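Side-chain contacts in putative HMP/thiamine permease protein YkoE (Bacillus subtilis, PDB 5EDL), which binds thiamine as the membrane-embedded S component of an energy coupling factor transporter and probably takes part in moving it across the cell membrane: residues A[21-24]-A[25-29]; A[100-103]-A[104-108]; A[109-112]-A[113-117]. All coordinates share one frame; numbering follows the deposited sequence.

Contact 1. Residues A[21-24]-A[25-29]; sequences YLLF and THFGN. With VIB (3-(4-amino-2-methyl-pyrimidin-5-ylmethyl)-5-(2-hydroxy-ethyl)-4-methyl-thiazol-3-ium), chain B.
Phe24 and Phe27 meet on one flank of helix 4-35 as an edge-to-face (T-shaped) pair. Their ring centroids lie 5.7 Å apart with the planes at 74°, and the edge of Phe27 is directed at the face of Phe24, with Phe27 CD2 coming within 4.2 Å of Phe24 CD1 near the rim. Phe27 reaches back along the helix because its ring carbon CG stands anti to its own carbonyl carbon (chi1 -68°). One ring face thereby lies over the carbonyl oxygen of Leu23, and the Leu23 side chain crosses the ring at its CZ end, where Leu23 CD1 approaches Phe27 CZ to 3.2 Å, so tight for two carbons that the exact value is doubtful. Two flat rings and a branched leucine give this predicted transmembrane helix a greasy flank suited to apolar surroundings.

Thr25 works on another side of the helix, facing bound thiamine. Its OG1 lies 3.1 Å from the pyrimidine carbon C6A and is hydrogen-bonded to Glu75 OE2 of helix 63-77. One turn earlier, Tyr21 CD2 touches the pyrimidine methyl CM2 at 3.6 Å, while Tyr21 OH bonds to Glu68 and to the backbone N of Val50. The backbone joins these two pocket residues as well: Thr25 N donates to Tyr21 O at 2.8 Å, and Trp47 NE1 donates to the same oxygen, so two bonds grip it. Further along the helix, Gly28 N bonds to Phe24 O at 2.8 Å.

Thr25 and Tyr21 thus line the pocket by van der Waals contact with the pyrimidine, the threonine hydroxyl being occupied by Glu75, whereas thiamine's own hydrogen bonds go to Asp129, Tyr44 and Gln93. Glu75 and Glu68, with Trp47, probably fix how these groups are turned.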
loop_
_atom_site.group_PDB
_atom_site.type_symbol
_atom_site.label_atom_id
_atom_site.label_comp_id
_atom_site.label_asym_id
_atom_site.label_seq_id
_atom_site.Cartn_x
_atom_site.Cartn_y
_atom_site.Cartn_z
ATOM N N TYR A 21 -4.310 9.756 -0.244
ATOM C CA TYR A 21 -4.381 9.375 -1.654
ATOM C C TYR A 21 -4.929 10.525 -2.516
ATOM O O TYR A 21 -4.411 10.813 -3.588
ATOM C CB TYR A 21 -5.275 8.143 -1.851
ATOM C CG TYR A 21 -4.680 6.812 -1.424
ATOM C CD1 TYR A 21 -3.503 6.746 -0.687
ATOM C CD2 TYR A 21 -5.298 5.623 -1.779
ATOM C CE1 TYR A 21 -2.960 5.526 -0.317
ATOM C CE2 TYR A 21 -4.768 4.407 -1.421
ATOM C CZ TYR A 21 -3.603 4.364 -0.696
ATOM O OH TYR A 21 -3.096 3.154 -0.354
ATOM N N LEU A 22 -5.996 11.157 -2.048
ATOM C CA LEU A 22 -6.653 12.204 -2.827
ATOM C C LEU A 22 -5.736 13.416 -3.018
ATOM O O LEU A 22 -5.685 14.007 -4.099
ATOM C CB LEU A 22 -7.959 12.633 -2.152
ATOM C CG LEU A 22 -8.771 13.719 -2.870
ATOM C CD1 LEU A 22 -9.114 13.296 -4.297
ATOM C CD2 LEU A 22 -10.038 14.044 -2.086
ATOM N N LEU A 23 -5.032 13.782 -1.953
ATOM C CA LEU A 23 -4.073 14.878 -1.991
ATOM C C LEU A 23 -2.978 14.600 -3.022
ATOM O O LEU A 23 -2.663 15.451 -3.857
ATOM C CB LEU A 23 -3.459 15.099 -0.603
ATOM C CG LEU A 23 -2.161 15.907 -0.527
ATOM C CD1 LEU A 23 -2.342 17.296 -1.113
ATOM C CD2 LEU A 23 -1.669 16.004 0.922
ATOM N N PHE A 24 -2.420 13.394 -2.975
ATOM C CA PHE A 24 -1.367 13.013 -3.916
ATOM C C PHE A 24 -1.878 12.884 -5.339
ATOM O O PHE A 24 -1.142 13.143 -6.289
ATOM C CB PHE A 24 -0.700 11.711 -3.474
ATOM C CG PHE A 24 0.395 11.924 -2.479
ATOM C CD1 PHE A 24 1.704 12.088 -2.898
ATOM C CD2 PHE A 24 0.119 11.996 -1.130
ATOM C CE1 PHE A 24 2.712 12.305 -1.990
ATOM C CE2 PHE A 24 1.128 12.204 -0.220
ATOM C CZ PHE A 24 2.428 12.370 -0.658
ATOM N N THR A 25 -3.138 12.500 -5.491
ATOM C CA THR A 25 -3.733 12.460 -6.818
ATOM C C THR A 25 -3.764 13.861 -7.431
ATOM O O THR A 25 -3.440 14.044 -8.614
ATOM C CB THR A 25 -5.144 11.869 -6.782
ATOM O OG1 THR A 25 -5.038 10.453 -6.633
ATOM C CG2 THR A 25 -5.905 12.189 -8.073
ATOM N N HIS A 26 -4.139 14.846 -6.624
ATOM C CA HIS A 26 -4.159 16.230 -7.100
ATOM C C HIS A 26 -2.753 16.672 -7.545
ATOM O O HIS A 26 -2.597 17.220 -8.633
ATOM C CB HIS A 26 -4.722 17.153 -6.018
ATOM C CG HIS A 26 -6.220 17.192 -5.989
ATOM N ND1 HIS A 26 -6.970 17.668 -7.043
ATOM C CD2 HIS A 26 -7.108 16.804 -5.040
ATOM C CE1 HIS A 26 -8.255 17.575 -6.745
ATOM N NE2 HIS A 26 -8.365 17.053 -5.536
ATOM N N PHE A 27 -1.741 16.400 -6.714
ATOM C CA PHE A 27 -0.325 16.592 -7.085
ATOM C C PHE A 27 0.037 15.924 -8.410
ATOM O O PHE A 27 0.690 16.518 -9.269
ATOM C CB PHE A 27 0.617 16.020 -6.014
ATOM C CG PHE A 27 0.593 16.751 -4.704
ATOM C CD1 PHE A 27 0.067 18.027 -4.604
ATOM C CD2 PHE A 27 1.118 16.154 -3.563
ATOM C CE1 PHE A 27 0.055 18.697 -3.383
ATOM C CE2 PHE A 27 1.109 16.817 -2.341
ATOM C CZ PHE A 27 0.576 18.090 -2.252
ATOM N N GLY A 28 -0.355 14.663 -8.543
ATOM C CA GLY A 28 -0.039 13.887 -9.721
ATOM C C GLY A 28 -0.621 14.466 -10.992
ATOM O O GLY A 28 0.040 14.464 -12.029
ATOM N N ASN A 29 -1.860 14.953 -10.917
ATOM C CA ASN A 29 -2.484 15.596 -12.070
ATOM C C ASN A 29 -1.719 16.850 -12.491
ATOM O O ASN A 29 -1.490 17.079 -13.687
ATOM C CB ASN A 29 -3.945 15.950 -11.775
ATOM C CG ASN A 29 -4.849 14.729 -11.750
ATOM O OD1 ASN A 29 -4.559 13.720 -12.386
ATOM N ND2 ASN A 29 -5.955 14.822 -11.023
HETATM C CM2 VIB B . -6.104 4.444 -5.073
HETATM N N4A VIB B . -2.786 4.804 -8.653
HETATM C CM4 VIB B . -1.372 8.707 -11.127
HETATM O O1 VIB B . -1.023 5.888 -13.747
HETATM C C7 VIB B . -2.118 6.337 -14.521
HETATM C C6 VIB B . -2.532 7.694 -14.006
HETATM C C2 VIB B . -4.752 6.793 -10.853
HETATM S S1 VIB B . -4.533 6.728 -12.402
HETATM C C5 VIB B . -3.200 7.476 -12.660
HETATM C C4 VIB B . -2.660 7.920 -11.397
HETATM N N3 VIB B . -3.650 7.492 -10.257
HETATM C C7A VIB B . -3.395 7.835 -8.862
HETATM C C4A VIB B . -3.776 5.428 -7.802
HETATM N N3A VIB B . -4.442 4.711 -6.894
HETATM C C2A VIB B . -5.368 5.319 -6.103
HETATM N N1A VIB B . -5.604 6.664 -6.226
HETATM C C6A VIB B . -4.934 7.409 -7.143
HETATM C C5A VIB B . -4.007 6.773 -7.930
#

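Contact 2. Residues A[100-103]-A[104-108]; sequences VFLA and TRWKA. With MPG ([(Z)-octadec-9-enyl] (2R)-2,3-bis(oxidanyl)propanoate), chain C.
Phe101 and Trp106 are joined by the backbone bond that ends helix 85-103: Trp106 N donates a hydrogen bond to Phe101 O at 2.8 Å. Together with the bond from Arg105 N to Leu102 O, 2.9 Å long, it makes a Schellman motif in which Arg105, with a positive phi of 62°, is the C-prime residue. The second donor stands above the plane of its carbonyl, away from a lone pair. Thr104 N makes longer and weak bonds to Val100 O and Phe101 O. The chain then folds through a type I' turn from Thr104 to Lys107, closed by Lys107 N on Thr104 O. A further polar touch comes from Thr104, whose OG1 is tucked between its own backbone N and carbonyl carbon and lies 3.0 Å from Val100 O.

The apolar contacts gather round the indole. Trp106 folds back beside Leu102, the two side chains pointing the same way, with CG anti to the tryptophan's carbonyl carbon (chi1 -57°). A CH-pi contact sets Leu102 CA over the six-membered ring, 4.0 Å from its centroid, while Leu102 CD1 closes on Trp106 CH2 to 3.4 Å. At the five-membered ring, Phe101 CB lies 3.6 Å from Trp106 CD1. The bound lipid MPG passes along the benzo end, its C10 at 3.8 Å from Trp106 CZ2.

Tryptophan suits the place because it has both characters: NE1 is hydrogen-bonded to Glu98 OE2, which probably fixes the rotation of the indole, while its carbon face meets Leu102 and its benzo carbons also meet the lipid's hydrocarbon chain. The Schellman bonds meanwhile provide donors for carbonyls that the ending helix would otherwise leave without their usual partners.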
loop_
_atom_site.group_PDB
_atom_site.type_symbol
_atom_site.label_atom_id
_atom_site.label_comp_id
_atom_site.label_asym_id
_atom_site.label_seq_id
_atom_site.Cartn_x
_atom_site.Cartn_y
_atom_site.Cartn_z
ATOM N N VAL A 100 1.379 -11.256 -3.590
ATOM C CA VAL A 100 2.663 -11.501 -2.926
ATOM C C VAL A 100 2.439 -12.126 -1.533
ATOM O O VAL A 100 3.205 -12.992 -1.097
ATOM C CB VAL A 100 3.484 -10.194 -2.821
ATOM C CG1 VAL A 100 4.607 -10.314 -1.787
ATOM C CG2 VAL A 100 4.035 -9.804 -4.192
ATOM N N PHE A 101 1.384 -11.699 -0.837
ATOM C CA PHE A 101 1.091 -12.295 0.474
ATOM C C PHE A 101 0.502 -13.677 0.276
ATOM O O PHE A 101 0.794 -14.583 1.044
ATOM C CB PHE A 101 0.169 -11.389 1.303
ATOM C CG PHE A 101 0.819 -10.091 1.690
ATOM C CD1 PHE A 101 1.851 -10.075 2.621
ATOM C CD2 PHE A 101 0.440 -8.896 1.100
ATOM C CE1 PHE A 101 2.476 -8.895 2.969
ATOM C CE2 PHE A 101 1.057 -7.704 1.451
ATOM C CZ PHE A 101 2.080 -7.702 2.376
ATOM N N LEU A 102 -0.295 -13.851 -0.779
ATOM C CA LEU A 102 -0.750 -15.181 -1.162
ATOM C C LEU A 102 0.448 -16.102 -1.419
ATOM O O LEU A 102 0.512 -17.221 -0.902
ATOM C CB LEU A 102 -1.654 -15.112 -2.405
ATOM C CG LEU A 102 -1.946 -16.401 -3.190
ATOM C CD1 LEU A 102 -2.700 -17.425 -2.342
ATOM C CD2 LEU A 102 -2.715 -16.098 -4.475
ATOM N N ALA A 103 1.406 -15.617 -2.201
ATOM C CA ALA A 103 2.551 -16.427 -2.595
ATOM C C ALA A 103 3.368 -16.894 -1.375
ATOM O O ALA A 103 4.011 -17.942 -1.413
ATOM C CB ALA A 103 3.431 -15.654 -3.551
ATOM N N THR A 104 3.344 -16.102 -0.308
ATOM C CA THR A 104 4.098 -16.423 0.904
ATOM C C THR A 104 3.157 -16.872 2.032
ATOM O O THR A 104 3.517 -16.829 3.211
ATOM C CB THR A 104 4.943 -15.211 1.368
ATOM O OG1 THR A 104 4.099 -14.067 1.525
ATOM C CG2 THR A 104 6.049 -14.889 0.346
ATOM N N ARG A 105 1.930 -17.231 1.648
ATOM C CA ARG A 105 0.954 -17.889 2.519
ATOM C C ARG A 105 0.535 -17.052 3.718
ATOM O O ARG A 105 0.153 -17.598 4.764
ATOM C CB ARG A 105 1.510 -19.244 3.003
ATOM C CG ARG A 105 1.652 -20.280 1.886
ATOM C CD ARG A 105 2.509 -21.473 2.328
ATOM N NE ARG A 105 1.933 -22.167 3.478
ATOM C CZ ARG A 105 2.624 -22.911 4.337
ATOM N NH1 ARG A 105 3.938 -23.065 4.196
ATOM N NH2 ARG A 105 1.998 -23.498 5.349
ATOM N N TRP A 106 0.622 -15.735 3.564
ATOM C CA TRP A 106 0.248 -14.787 4.605
ATOM C C TRP A 106 0.998 -15.055 5.911
ATOM O O TRP A 106 0.523 -14.700 6.984
ATOM C CB TRP A 106 -1.269 -14.817 4.839
ATOM C CG TRP A 106 -2.052 -14.523 3.588
ATOM C CD1 TRP A 106 -2.304 -13.283 3.037
ATOM C CD2 TRP A 106 -2.665 -15.477 2.713
ATOM N NE1 TRP A 106 -3.026 -13.420 1.891
ATOM C CE2 TRP A 106 -3.269 -14.751 1.665
ATOM C CE3 TRP A 106 -2.777 -16.872 2.720
ATOM C CZ2 TRP A 106 -3.970 -15.373 0.635
ATOM C CZ3 TRP A 106 -3.475 -17.487 1.692
ATOM C CH2 TRP A 106 -4.064 -16.735 0.667
ATOM N N LYS A 107 2.184 -15.654 5.797
ATOM C CA LYS A 107 3.029 -15.957 6.956
ATOM C C LYS A 107 4.340 -15.173 6.986
ATOM O O LYS A 107 5.138 -15.362 7.895
ATOM C CB LYS A 107 3.373 -17.452 6.991
ATOM C CG LYS A 107 2.212 -18.378 7.266
ATOM C CD LYS A 107 2.618 -19.831 7.017
ATOM C CE LYS A 107 3.900 -20.181 7.751
ATOM N NZ LYS A 107 4.271 -21.620 7.601
ATOM N N ALA A 108 4.584 -14.338 5.981
ATOM C CA ALA A 108 5.861 -13.628 5.869
ATOM C C ALA A 108 5.682 -12.112 5.797
ATOM O O ALA A 108 5.041 -11.590 4.875
ATOM C CB ALA A 108 6.623 -14.112 4.652
HETATM C C2 MPG C . -3.079 -12.533 -8.870
HETATM C C3 MPG C . -3.053 -13.411 -7.638
HETATM C C4 MPG C . -3.738 -12.697 -6.493
HETATM C C5 MPG C . -5.232 -12.733 -6.710
HETATM C C6 MPG C . -5.912 -13.291 -5.484
HETATM C C7 MPG C . -5.870 -12.256 -4.388
HETATM C C8 MPG C . -6.920 -12.573 -3.348
HETATM C C9 MPG C . -6.357 -13.586 -2.377
HETATM C C10 MPG C . -6.998 -13.924 -1.235
HETATM C C11 MPG C . -8.328 -13.320 -0.841
HETATM C C12 MPG C . -9.285 -14.451 -0.531
HETATM C C13 MPG C . -8.837 -15.196 0.712
HETATM C C14 MPG C . -8.269 -16.560 0.372
HETATM C C15 MPG C . -8.600 -17.548 1.469
HETATM C C16 MPG C . -7.362 -18.332 1.842
HETATM C C17 MPG C . -7.641 -19.188 3.054
HETATM C C18 MPG C . -6.342 -19.432 3.787
HETATM O O1 MPG C . -1.211 -12.637 -10.343
HETATM C C1 MPG C . -2.431 -13.265 -10.023
#

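Contact 3. Residues A[109-112]-A[113-117]; sequences YSLP and VLMLA
The first turn of helix 111-132 begins where Ser110 meets Val113 and Leu114. Ser110 sits at the N-cap position, yet its side chain makes no capping bond; OG instead lies against the valine methyl, 3.7 Å from Val113 CG2. Its carbonyl does the work: Ser110 O receives Leu114 N at 3.1 Å, nearly straight at 162° and in the carbonyl plane, and also a weak bond from Val113 N.

Leu111 and Met115 sit one turn apart and touch at their far ends, Leu111 CD2 lying 3.7 Å from Met115 CE. The thioether chain is extended beyond CG, which carries its methyl out as far as the leucine branches; both side chains also rest on Leu160 of helix 140-170. Their backbones are joined as well, Met115 N bonding to Leu111 O at 2.8 Å.

On another side, Leu114 CD2 comes to the edge of the Tyr109 ring, 4.4 Å from Tyr109 CD1. The phenol hydroxyl reaches back to the carbonyl oxygen of Trp106 in the preceding loop.

Proline fits this first turn because Pro112 has no backbone N-H to pair, while its carbonyl still accepts Leu116 N at 3.0 Å. Backbone bonds therefore start the helix, and flexible methionine with branched leucines supplies the apolar surface for neighbouring helices.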
loop_
_atom_site.group_PDB
_atom_site.type_symbol
_atom_site.label_atom_id
_atom_site.label_comp_id
_atom_site.label_asym_id
_atom_site.label_seq_id
_atom_site.Cartn_x
_atom_site.Cartn_y
_atom_site.Cartn_z
ATOM N N TYR A 109 6.271 -11.400 6.752
ATOM C CA TYR A 109 6.093 -9.953 6.802
ATOM C C TYR A 109 7.411 -9.206 6.993
ATOM O O TYR A 109 7.426 -8.055 7.413
ATOM C CB TYR A 109 5.069 -9.606 7.891
ATOM C CG TYR A 109 3.733 -10.223 7.552
ATOM C CD1 TYR A 109 2.860 -9.592 6.678
ATOM C CD2 TYR A 109 3.382 -11.477 8.036
ATOM C CE1 TYR A 109 1.664 -10.163 6.332
ATOM C CE2 TYR A 109 2.186 -12.068 7.685
ATOM C CZ TYR A 109 1.323 -11.400 6.839
ATOM O OH TYR A 109 0.124 -11.968 6.481
ATOM N N SER A 110 8.511 -9.858 6.620
ATOM C CA SER A 110 9.811 -9.203 6.585
ATOM C C SER A 110 9.799 -8.080 5.528
ATOM O O SER A 110 8.966 -8.075 4.618
ATOM C CB SER A 110 10.927 -10.215 6.287
ATOM O OG SER A 110 10.882 -10.632 4.929
ATOM N N LEU A 111 10.723 -7.134 5.664
ATOM C CA LEU A 111 10.766 -5.962 4.793
ATOM C C LEU A 111 10.830 -6.308 3.297
ATOM O O LEU A 111 10.132 -5.692 2.499
ATOM C CB LEU A 111 11.952 -5.073 5.157
ATOM C CG LEU A 111 12.084 -3.796 4.315
ATOM C CD1 LEU A 111 10.830 -2.943 4.444
ATOM C CD2 LEU A 111 13.333 -3.000 4.735
ATOM N N PRO A 112 11.674 -7.278 2.919
ATOM C CA PRO A 112 11.746 -7.688 1.511
ATOM C C PRO A 112 10.392 -8.152 0.964
ATOM O O PRO A 112 10.093 -7.877 -0.202
ATOM C CB PRO A 112 12.748 -8.847 1.533
ATOM C CG PRO A 112 13.585 -8.594 2.757
ATOM C CD PRO A 112 12.641 -8.012 3.758
ATOM N N VAL A 113 9.590 -8.832 1.784
ATOM C CA VAL A 113 8.270 -9.249 1.340
ATOM C C VAL A 113 7.320 -8.043 1.221
ATOM O O VAL A 113 6.546 -7.965 0.275
ATOM C CB VAL A 113 7.657 -10.313 2.266
ATOM C CG1 VAL A 113 6.216 -10.618 1.832
ATOM C CG2 VAL A 113 8.524 -11.598 2.252
ATOM N N LEU A 114 7.398 -7.105 2.165
ATOM C CA LEU A 114 6.600 -5.883 2.082
ATOM C C LEU A 114 6.963 -5.094 0.816
ATOM O O LEU A 114 6.088 -4.572 0.116
ATOM C CB LEU A 114 6.803 -5.012 3.328
ATOM C CG LEU A 114 6.487 -5.670 4.683
ATOM C CD1 LEU A 114 6.594 -4.642 5.803
ATOM C CD2 LEU A 114 5.108 -6.317 4.676
ATOM N N MET A 115 8.256 -5.022 0.521
ATOM C CA MET A 115 8.717 -4.295 -0.659
ATOM C C MET A 115 8.246 -4.972 -1.946
ATOM O O MET A 115 7.765 -4.292 -2.856
ATOM C CB MET A 115 10.236 -4.148 -0.647
ATOM C CG MET A 115 10.745 -3.143 0.388
ATOM S SD MET A 115 12.532 -2.934 0.257
ATOM C CE MET A 115 12.793 -1.533 1.337
ATOM N N LEU A 116 8.353 -6.302 -2.002
ATOM C CA LEU A 116 7.796 -7.077 -3.106
ATOM C C LEU A 116 6.300 -6.831 -3.296
ATOM O O LEU A 116 5.811 -6.786 -4.410
ATOM C CB LEU A 116 8.019 -8.568 -2.874
ATOM C CG LEU A 116 8.696 -9.417 -3.938
ATOM C CD1 LEU A 116 9.746 -8.641 -4.723
ATOM C CD2 LEU A 116 9.313 -10.643 -3.262
ATOM N N ALA A 117 5.579 -6.736 -2.192
ATOM C CA ALA A 117 4.146 -6.495 -2.239
ATOM C C ALA A 117 3.871 -5.131 -2.896
ATOM O O ALA A 117 3.017 -5.023 -3.778
ATOM C CB ALA A 117 3.556 -6.560 -0.826
#

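In the fold
Along the chain the three contacts come in series. Contact 1 belongs to helix 4-35, contact 2 ends helix 85-103, and contact 3 starts helix 111-132 just after the loop. Contacts 2 and 3 have centres 10 Å apart and touch: the two helices pack as a hairpin, with Phe101 CE2 3.6 Å from Ala117 CB and Val100 CG1 3.7 Å from Val113 O. Contact 1 lies on the opposite side of the chain's centre, its own centre about 30 Å from that of contact 2 and 25 Å from that of contact 3. It gives Tyr21 and Thr25 to one wall of the thiamine pocket, which helices 85-103 and 111-132 reach with other residues, away from their joining turn.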